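Local structure of phenol hydroxylase component phN (Pseudomonas stutzeri, 3U52) at residues D12-L17 and P53-M58; E40-T45 and E252-I257. The protein is probably the large subunit of a bacterial multicomponent phenol hydroxylase, whose carboxylate-bridged diiron centre would use dioxygen to hydroxylate phenol. All coordinates share one frame; numbering follows the deposited sequence.

Contact 1 (D12-L17 and P53-M58); sequences DKYQYL and PFRLTM
Tyr14, on the short helix 10-16, lays its ring over the backbone of Arg55 in the extended strip that leads into helix 58-81. CG stands anti to the backbone N, and this chi1 of 180° carries the ring out to the Arg55 backbone. Arg55 CA sits 3.7 Å from the Tyr14 ring centroid, only 10° off the ring normal, which makes a CH-pi contact to the face. The Arg55-Leu56 peptide comes closer still, with Tyr14 CE2 3.5 Å from Leu56 N in an oblique approach that is neither face nor edge. Arg55 CB and CG lie against the CG and CD1 end of the ring. The guanidinium plane is turned 79° from the ring plane, which excludes a parallel stack. At the ring's edge, Thr57 CG2 comes within 4.0 Å of Tyr14 CD2.

Two waters serve the Tyr14 hydroxyl, and no direct hydrogen bond joins the segments. One water donates to both Tyr14 OH and Phe54 O, at 2.8 Å each. The second accepts from Tyr14 OH over a longer 3.3 Å and donates to Leu56 O at 2.7 Å.

Leu17, just past the helix end, adds a smaller apolar contact: its CD1 is 3.8 Å from Thr57 CG2, while Thr57 OG1 bonds to Asp59. Tyr14 also touches Val129 of helix 125-155, and Phe54 and Leu56 pack on Met133 of that helix and Arg235 of helix 220-250. These two helices carry iron ligands (Glu138 and His141; Glu233 and His236), so the contact attaches the N-terminal helix to a strip lying on the diiron helices.

The chemistry implies a ring resting on methylenes and peptide backbone, while the two waters link its hydroxyl to two backbone carbonyls and probably help to fix its direction.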
ATOM      1  N   ASP A  12     -12.723  33.056  -7.525  1.00 30.38           N
ATOM      2  CA  ASP A  12     -12.367  34.273  -6.821  1.00 29.89           C
ATOM      3  C   ASP A  12     -11.899  33.948  -5.407  1.00 28.41           C
ATOM      4  O   ASP A  12     -11.076  34.668  -4.873  1.00 26.97           O
ATOM      5  CB  ASP A  12     -13.545  35.241  -6.725  1.00 31.14           C
ATOM      6  CG  ASP A  12     -13.934  35.882  -8.075  1.00 35.81           C
ATOM      7  OD1 ASP A  12     -13.037  36.177  -8.902  1.00 38.85           O
ATOM      8  OD2 ASP A  12     -15.161  36.110  -8.296  1.00 39.23           O
ATOM      9  N   LYS A  13     -12.466  32.911  -4.785  1.00 26.88           N
ATOM     10  CA  LYS A  13     -11.988  32.463  -3.482  1.00 26.86           C
ATOM     11  C   LYS A  13     -10.528  32.015  -3.569  1.00 25.50           C
ATOM     12  O   LYS A  13      -9.726  32.401  -2.739  1.00 24.77           O
ATOM     13  CB  LYS A  13     -12.828  31.323  -2.878  1.00 26.95           C
ATOM     14  CG  LYS A  13     -12.598  31.211  -1.326  1.00 31.37           C
ATOM     15  CD  LYS A  13     -13.134  29.945  -0.711  1.00 36.17           C
ATOM     16  CE  LYS A  13     -14.675  29.857  -0.743  1.00 42.20           C
ATOM     17  NZ  LYS A  13     -15.333  30.281   0.547  1.00 45.13           N
ATOM     18  N   TYR A  14     -10.193  31.181  -4.563  1.00 24.65           N
ATOM     19  CA  TYR A  14      -8.840  30.656  -4.694  1.00 23.59           C
ATOM     20  C   TYR A  14      -7.843  31.808  -4.938  1.00 23.60           C
ATOM     21  O   TYR A  14      -6.789  31.808  -4.393  1.00 23.75           O
ATOM     22  CB  TYR A  14      -8.755  29.607  -5.813  1.00 24.24           C
ATOM     23  CG  TYR A  14      -7.358  29.068  -5.962  1.00 24.49           C
ATOM     24  CD1 TYR A  14      -6.541  29.479  -7.016  1.00 22.46           C
ATOM     25  CD2 TYR A  14      -6.854  28.147  -5.027  1.00 24.96           C
ATOM     26  CE1 TYR A  14      -5.240  28.972  -7.132  1.00 26.11           C
ATOM     27  CE2 TYR A  14      -5.588  27.664  -5.126  1.00 25.20           C
ATOM     28  CZ  TYR A  14      -4.789  28.054  -6.176  1.00 26.62           C
ATOM     29  OH  TYR A  14      -3.512  27.566  -6.253  1.00 29.78           O
ATOM     30  N   GLN A  15      -8.201  32.789  -5.750  1.00 23.60           N
ATOM     31  CA  GLN A  15      -7.394  33.983  -5.912  1.00 23.79           C
ATOM     32  C   GLN A  15      -7.138  34.741  -4.613  1.00 23.71           C
ATOM     33  O   GLN A  15      -6.041  35.173  -4.351  1.00 22.98           O
ATOM     34  CB  GLN A  15      -8.000  34.876  -6.994  1.00 24.01           C
ATOM     35  CG  GLN A  15      -7.916  34.145  -8.302  1.00 27.10           C
ATOM     36  CD  GLN A  15      -8.186  34.985  -9.537  1.00 31.60           C
ATOM     37  OE1 GLN A  15      -8.532  36.164  -9.443  1.00 33.38           O
ATOM     38  NE2 GLN A  15      -8.026  34.364 -10.721  1.00 31.42           N
ATOM     39  N   TYR A  16      -8.149  34.879  -3.781  1.00 24.32           N
ATOM     40  CA  TYR A  16      -7.962  35.487  -2.489  1.00 24.65           C
ATOM     41  C   TYR A  16      -7.019  34.734  -1.563  1.00 24.78           C
ATOM     42  O   TYR A  16      -6.479  35.326  -0.668  1.00 26.57           O
ATOM     43  CB  TYR A  16      -9.307  35.675  -1.799  1.00 24.86           C
ATOM     44  CG  TYR A  16      -9.877  37.069  -2.002  1.00 26.25           C
ATOM     45  CD1 TYR A  16     -11.035  37.275  -2.745  1.00 25.05           C
ATOM     46  CD2 TYR A  16      -9.268  38.168  -1.431  1.00 25.88           C
ATOM     47  CE1 TYR A  16     -11.565  38.586  -2.913  1.00 24.46           C
ATOM     48  CE2 TYR A  16      -9.786  39.450  -1.589  1.00 24.65           C
ATOM     49  CZ  TYR A  16     -10.908  39.651  -2.327  1.00 27.07           C
ATOM     50  OH  TYR A  16     -11.355  40.931  -2.453  1.00 26.66           O
ATOM     51  N   LEU A  17      -6.906  33.426  -1.744  1.00 24.23           N
ATOM     52  CA  LEU A  17      -6.012  32.545  -0.971  1.00 23.95           C
ATOM     53  C   LEU A  17      -4.630  32.374  -1.623  1.00 23.45           C
ATOM     54  O   LEU A  17      -3.814  31.615  -1.137  1.00 24.80           O
ATOM     55  CB  LEU A  17      -6.650  31.161  -0.823  1.00 23.91           C
ATOM     56  CG  LEU A  17      -7.977  31.123  -0.011  1.00 24.03           C
ATOM     57  CD1 LEU A  17      -8.529  29.726   0.131  1.00 28.08           C
ATOM     58  CD2 LEU A  17      -7.806  31.759   1.344  1.00 23.86           C
ATOM     59  N   PRO A  53      -4.194  27.212 -13.610  1.00 28.18           N
ATOM     60  CA  PRO A  53      -4.364  25.923 -14.305  1.00 27.71           C
ATOM     61  C   PRO A  53      -4.947  24.824 -13.427  1.00 28.93           C
ATOM     62  O   PRO A  53      -5.433  23.795 -13.956  1.00 28.68           O
ATOM     63  CB  PRO A  53      -2.961  25.576 -14.785  1.00 27.21           C
ATOM     64  CG  PRO A  53      -2.023  26.331 -13.849  1.00 27.53           C
ATOM     65  CD  PRO A  53      -2.780  27.575 -13.413  1.00 26.67           C
ATOM     66  N   PHE A  54      -4.887  25.027 -12.111  1.00 28.86           N
ATOM     67  CA  PHE A  54      -5.499  24.135 -11.117  1.00 28.89           C
ATOM     68  C   PHE A  54      -5.657  24.998  -9.879  1.00 29.32           C
ATOM     69  O   PHE A  54      -4.920  25.981  -9.716  1.00 28.17           O
ATOM     70  CB  PHE A  54      -4.612  22.915 -10.781  1.00 28.08           C
ATOM     71  CG  PHE A  54      -3.133  23.225 -10.714  1.00 27.72           C
ATOM     72  CD1 PHE A  54      -2.549  23.696  -9.546  1.00 28.82           C
ATOM     73  CD2 PHE A  54      -2.326  23.073 -11.848  1.00 25.74           C
ATOM     74  CE1 PHE A  54      -1.138  24.010  -9.527  1.00 28.01           C
ATOM     75  CE2 PHE A  54      -0.970  23.392 -11.834  1.00 28.69           C
ATOM     76  CZ  PHE A  54      -0.378  23.850 -10.648  1.00 26.73           C
ATOM     77  N   ARG A  55      -6.607  24.627  -9.014  1.00 29.09           N
ATOM     78  CA  ARG A  55      -6.925  25.404  -7.814  1.00 28.88           C
ATOM     79  C   ARG A  55      -6.851  24.546  -6.559  1.00 29.39           C
ATOM     80  O   ARG A  55      -7.880  24.198  -5.987  1.00 31.15           O
ATOM     81  CB  ARG A  55      -8.314  26.040  -7.907  1.00 29.87           C
ATOM     82  CG  ARG A  55      -8.485  27.021  -9.044  1.00 30.88           C
ATOM     83  CD  ARG A  55      -9.892  27.578  -9.156  1.00 36.29           C
ATOM     84  NE  ARG A  55      -9.900  28.658 -10.159  1.00 40.26           N
ATOM     85  CZ  ARG A  55     -10.068  28.501 -11.475  1.00 44.60           C
ATOM     86  NH1 ARG A  55     -10.032  29.556 -12.278  1.00 45.30           N
ATOM     87  NH2 ARG A  55     -10.271  27.300 -12.004  1.00 47.61           N
ATOM     88  N   LEU A  56      -5.639  24.267  -6.105  1.00 27.75           N
ATOM     89  CA  LEU A  56      -5.393  23.408  -4.971  1.00 27.98           C
ATOM     90  C   LEU A  56      -4.752  24.167  -3.823  1.00 27.26           C
ATOM     91  O   LEU A  56      -3.582  24.569  -3.903  1.00 26.95           O
ATOM     92  CB  LEU A  56      -4.400  22.331  -5.383  1.00 29.04           C
ATOM     93  CG  LEU A  56      -4.793  20.917  -5.760  1.00 32.25           C
ATOM     94  CD1 LEU A  56      -3.457  20.205  -6.009  1.00 33.83           C
ATOM     95  CD2 LEU A  56      -5.554  20.232  -4.639  1.00 32.02           C
ATOM     96  N   THR A  57      -5.475  24.362  -2.745  1.00 25.70           N
ATOM     97  CA  THR A  57      -4.836  25.018  -1.614  1.00 25.63           C
ATOM     98  C   THR A  57      -3.877  24.020  -0.941  1.00 24.97           C
ATOM     99  O   THR A  57      -3.899  22.825  -1.283  1.00 24.95           O
ATOM    100  CB  THR A  57      -5.857  25.594  -0.645  1.00 25.13           C
ATOM    101  OG1 THR A  57      -6.764  24.553  -0.281  1.00 28.87           O
ATOM    102  CG2 THR A  57      -6.606  26.753  -1.282  1.00 25.62           C
ATOM    103  N   MET A  58      -2.987  24.504  -0.075  1.00 22.29           N
ATOM    104  CA  MET A  58      -1.963  23.630   0.487  1.00 22.48           C
ATOM    105  C   MET A  58      -2.544  22.459   1.313  1.00 22.18           C
ATOM    106  O   MET A  58      -2.010  21.362   1.259  1.00 20.31           O
ATOM    107  CB  MET A  58      -0.923  24.391   1.302  1.00 22.03           C
ATOM    108  CG  MET A  58       0.092  25.143   0.450  1.00 21.47           C
ATOM    109  SD  MET A  58       0.814  24.154  -0.888  1.00 28.80           S
ATOM    110  CE  MET A  58       1.442  22.686  -0.133  1.00 26.06           C
TER
HETATM  111  O   HOH W   1      -2.662  27.417  -8.939  1.00 27.75           O
HETATM  112  O   HOH W   2      -2.274  26.873  -3.301  1.00 30.35           O

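Contact 2 (E40-T45 and E252-I257); sequences EGIKIT and EDNVPI
Lys43 and Asn254 meet through a two-point amide-to-backbone pairing near the N-terminal end of helix 254-283. The backbone N of Lys43 donates to Asn254 OD1 at 2.9 Å with an almost straight N-H...O angle of 176°. In return Asn254 ND2 donates to Lys43 O at 3.0 Å, and this acceptor lies close to the amide plane. Both polar ends of the side-chain amide are thereby engaged by one residue, which fixes which end carries the oxygen. ND2 has a second acceptor in Ile247 O of helix 220-250.

The isoleucine methyls fill in around this pairing. Ile42 crosses the Asn254 side chain at about a right angle, its CD1 3.8 Å from Asn254 OD1. Ile42 CD1 also reaches Ile257 CG2 at 4.0 Å, an apolar pair. Gly41 has a positive phi (97°), and Ile257 CD1 lies against its bare backbone, 3.4 Å from Gly41 O. In fold terms, the extended loop before helix 58-81 is stitched here to the turn between two long helices, 220-250 and 254-283, of the hydroxylase helical bundle; Trp261 and Phe188 also touch Ile42, and Phe188 is one of the residues lining a xenon pocket.

The outer side is more exposed, with a short bond but little packing. There the Lys43 chain, bent at its last torsion (chi4 69°), brings NZ to Asp253 OD2 at 2.7 Å, a salt bridge that uses the carboxylate's anti lone pair, with Lys43 CE 3.8 Å from Asp253 OD2.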
ATOM      1  N   GLU A  40      14.476  38.882 -22.184  1.00 25.77           N
ATOM      2  CA  GLU A  40      14.189  37.934 -23.279  1.00 25.09           C
ATOM      3  C   GLU A  40      13.376  38.572 -24.424  1.00 25.62           C
ATOM      4  O   GLU A  40      13.253  38.004 -25.512  1.00 25.86           O
ATOM      5  CB  GLU A  40      13.421  36.700 -22.731  1.00 25.14           C
ATOM      6  CG  GLU A  40      14.293  35.732 -21.938  1.00 24.29           C
ATOM      7  CD  GLU A  40      13.447  34.671 -21.221  1.00 26.09           C
ATOM      8  OE1 GLU A  40      12.674  35.022 -20.300  1.00 22.98           O
ATOM      9  OE2 GLU A  40      13.567  33.484 -21.583  1.00 23.55           O
ATOM     10  N   GLY A  41      12.828  39.750 -24.176  1.00 25.30           N
ATOM     11  CA  GLY A  41      11.989  40.413 -25.155  1.00 25.52           C
ATOM     12  C   GLY A  41      10.517  40.202 -24.940  1.00 24.90           C
ATOM     13  O   GLY A  41       9.704  40.791 -25.662  1.00 25.66           O
ATOM     14  N   ILE A  42      10.127  39.347 -23.982  1.00 24.47           N
ATOM     15  CA  ILE A  42       8.694  39.058 -23.769  1.00 23.52           C
ATOM     16  C   ILE A  42       8.015  40.199 -23.007  1.00 24.38           C
ATOM     17  O   ILE A  42       8.555  40.667 -22.033  1.00 22.88           O
ATOM     18  CB  ILE A  42       8.482  37.703 -23.000  1.00 23.57           C
ATOM     19  CG1 ILE A  42       8.923  36.523 -23.898  1.00 20.83           C
ATOM     20  CG2 ILE A  42       7.045  37.581 -22.545  1.00 22.89           C
ATOM     21  CD1 ILE A  42       7.973  36.240 -25.105  1.00 18.27           C
ATOM     22  N   LYS A  43       6.832  40.623 -23.461  1.00 25.75           N
ATOM     23  CA  LYS A  43       6.129  41.734 -22.854  1.00 27.68           C
ATOM     24  C   LYS A  43       4.884  41.201 -22.193  1.00 28.51           C
ATOM     25  O   LYS A  43       4.099  40.490 -22.834  1.00 27.61           O
ATOM     26  CB  LYS A  43       5.729  42.761 -23.903  1.00 27.68           C
ATOM     27  CG  LYS A  43       6.908  43.325 -24.705  1.00 33.39           C
ATOM     28  CD  LYS A  43       6.566  44.724 -25.265  1.00 39.13           C
ATOM     29  CE  LYS A  43       7.662  45.261 -26.169  1.00 43.46           C
ATOM     30  NZ  LYS A  43       7.697  44.448 -27.422  1.00 46.58           N
ATOM     31  N   ILE A  44       4.730  41.505 -20.895  1.00 29.18           N
ATOM     32  CA  ILE A  44       3.531  41.142 -20.196  1.00 30.84           C
ATOM     33  C   ILE A  44       2.734  42.412 -19.976  1.00 31.15           C
ATOM     34  O   ILE A  44       3.224  43.376 -19.402  1.00 32.16           O
ATOM     35  CB  ILE A  44       3.783  40.401 -18.855  1.00 31.18           C
ATOM     36  CG1 ILE A  44       4.651  39.145 -19.071  1.00 32.13           C
ATOM     37  CG2 ILE A  44       2.401  39.993 -18.197  1.00 32.42           C
ATOM     38  CD1 ILE A  44       4.071  38.121 -20.012  1.00 29.21           C
ATOM     39  N   THR A  45       1.505  42.376 -20.445  1.00 31.49           N
ATOM     40  CA  THR A  45       0.543  43.480 -20.389  1.00 32.50           C
ATOM     41  C   THR A  45      -0.291  43.503 -19.079  1.00 32.70           C
ATOM     42  O   THR A  45      -0.603  44.578 -18.562  1.00 32.18           O
ATOM     43  CB  THR A  45      -0.342  43.382 -21.629  1.00 32.63           C
ATOM     44  OG1 THR A  45       0.325  44.045 -22.724  1.00 34.74           O
ATOM     45  CG2 THR A  45      -1.734  43.946 -21.386  1.00 36.71           C
ATOM     46  N   GLU A 252       1.390  41.180 -29.140  1.00 28.12           N
ATOM     47  CA  GLU A 252       1.686  40.653 -30.476  1.00 28.76           C
ATOM     48  C   GLU A 252       3.162  40.497 -30.692  1.00 27.43           C
ATOM     49  O   GLU A 252       3.577  39.613 -31.416  1.00 26.78           O
ATOM     50  CB  GLU A 252       1.114  41.532 -31.597  1.00 30.44           C
ATOM     51  CG  GLU A 252       1.469  42.989 -31.465  1.00 35.77           C
ATOM     52  CD  GLU A 252       0.851  43.846 -32.564  1.00 45.49           C
ATOM     53  OE1 GLU A 252      -0.404  43.941 -32.617  1.00 48.34           O
ATOM     54  OE2 GLU A 252       1.628  44.431 -33.370  1.00 49.31           O
ATOM     55  N   ASP A 253       3.960  41.349 -30.074  1.00 26.06           N
ATOM     56  CA  ASP A 253       5.413  41.186 -30.190  1.00 26.32           C
ATOM     57  C   ASP A 253       5.934  39.825 -29.641  1.00 24.14           C
ATOM     58  O   ASP A 253       7.001  39.381 -30.043  1.00 22.88           O
ATOM     59  CB  ASP A 253       6.150  42.350 -29.546  1.00 26.96           C
ATOM     60  CG  ASP A 253       5.888  43.712 -30.273  1.00 33.31           C
ATOM     61  OD1 ASP A 253       5.444  43.726 -31.454  1.00 36.37           O
ATOM     62  OD2 ASP A 253       6.131  44.766 -29.641  1.00 34.55           O
ATOM     63  N   ASN A 254       5.143  39.146 -28.783  1.00 23.03           N
ATOM     64  CA  ASN A 254       5.607  37.878 -28.181  1.00 22.10           C
ATOM     65  C   ASN A 254       5.545  36.765 -29.184  1.00 21.70           C
ATOM     66  O   ASN A 254       6.117  35.705 -28.972  1.00 21.72           O
ATOM     67  CB  ASN A 254       4.774  37.457 -26.977  1.00 20.92           C
ATOM     68  CG  ASN A 254       4.870  38.436 -25.827  1.00 20.60           C
ATOM     69  OD1 ASN A 254       5.756  39.292 -25.803  1.00 21.15           O
ATOM     70  ND2 ASN A 254       3.969  38.296 -24.846  1.00 20.40           N
ATOM     71  N   VAL A 255       4.832  36.986 -30.274  1.00 22.96           N
ATOM     72  CA  VAL A 255       4.467  35.841 -31.126  1.00 22.71           C
ATOM     73  C   VAL A 255       5.684  35.301 -31.863  1.00 22.56           C
ATOM     74  O   VAL A 255       5.906  34.069 -31.845  1.00 21.59           O
ATOM     75  CB  VAL A 255       3.225  36.136 -32.092  1.00 24.25           C
ATOM     76  CG1 VAL A 255       3.082  35.041 -33.154  1.00 23.98           C
ATOM     77  CG2 VAL A 255       1.948  36.271 -31.287  1.00 23.08           C
ATOM     78  N   PRO A 256       6.478  36.190 -32.532  1.00 22.28           N
ATOM     79  CA  PRO A 256       7.655  35.618 -33.216  1.00 21.75           C
ATOM     80  C   PRO A 256       8.732  35.046 -32.268  1.00 20.86           C
ATOM     81  O   PRO A 256       9.439  34.112 -32.645  1.00 19.84           O
ATOM     82  CB  PRO A 256       8.218  36.803 -34.004  1.00 22.75           C
ATOM     83  CG  PRO A 256       7.710  38.005 -33.246  1.00 23.63           C
ATOM     84  CD  PRO A 256       6.341  37.640 -32.805  1.00 22.64           C
ATOM     85  N   ILE A 257       8.852  35.592 -31.058  1.00 19.16           N
ATOM     86  CA  ILE A 257       9.816  35.051 -30.086  1.00 18.82           C
ATOM     87  C   ILE A 257       9.402  33.616 -29.696  1.00 19.24           C
ATOM     88  O   ILE A 257      10.242  32.714 -29.642  1.00 19.16           O
ATOM     89  CB  ILE A 257       9.883  35.930 -28.802  1.00 18.12           C
ATOM     90  CG1 ILE A 257      10.268  37.393 -29.173  1.00 16.83           C
ATOM     91  CG2 ILE A 257      10.852  35.270 -27.773  1.00 19.47           C
ATOM     92  CD1 ILE A 257      10.161  38.379 -27.994  1.00 14.72           C
TER

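How the contacts relate
From the N terminus, the chain enters contact 1 on helix 10-16, runs through helix 30-33 and reaches 40-45, the first half of contact 2, before returning at 53-58 to close contact 1 with 35 residues between its segments. Contact 2 closes much later, at 252-257, after 206 intervening residues that are largely helical. The segments therefore alternate, and the two contacts cross. The centres of contacts 1 and 2 are 27 Å apart. The nearest atoms of contacts 1 and 2 are about 14 Å apart, without touching. Both contacts draw on the one loop between helices 30-33 and 58-81: its end is tied to helix 10-16, an earlier part to the turn before helix 254-283.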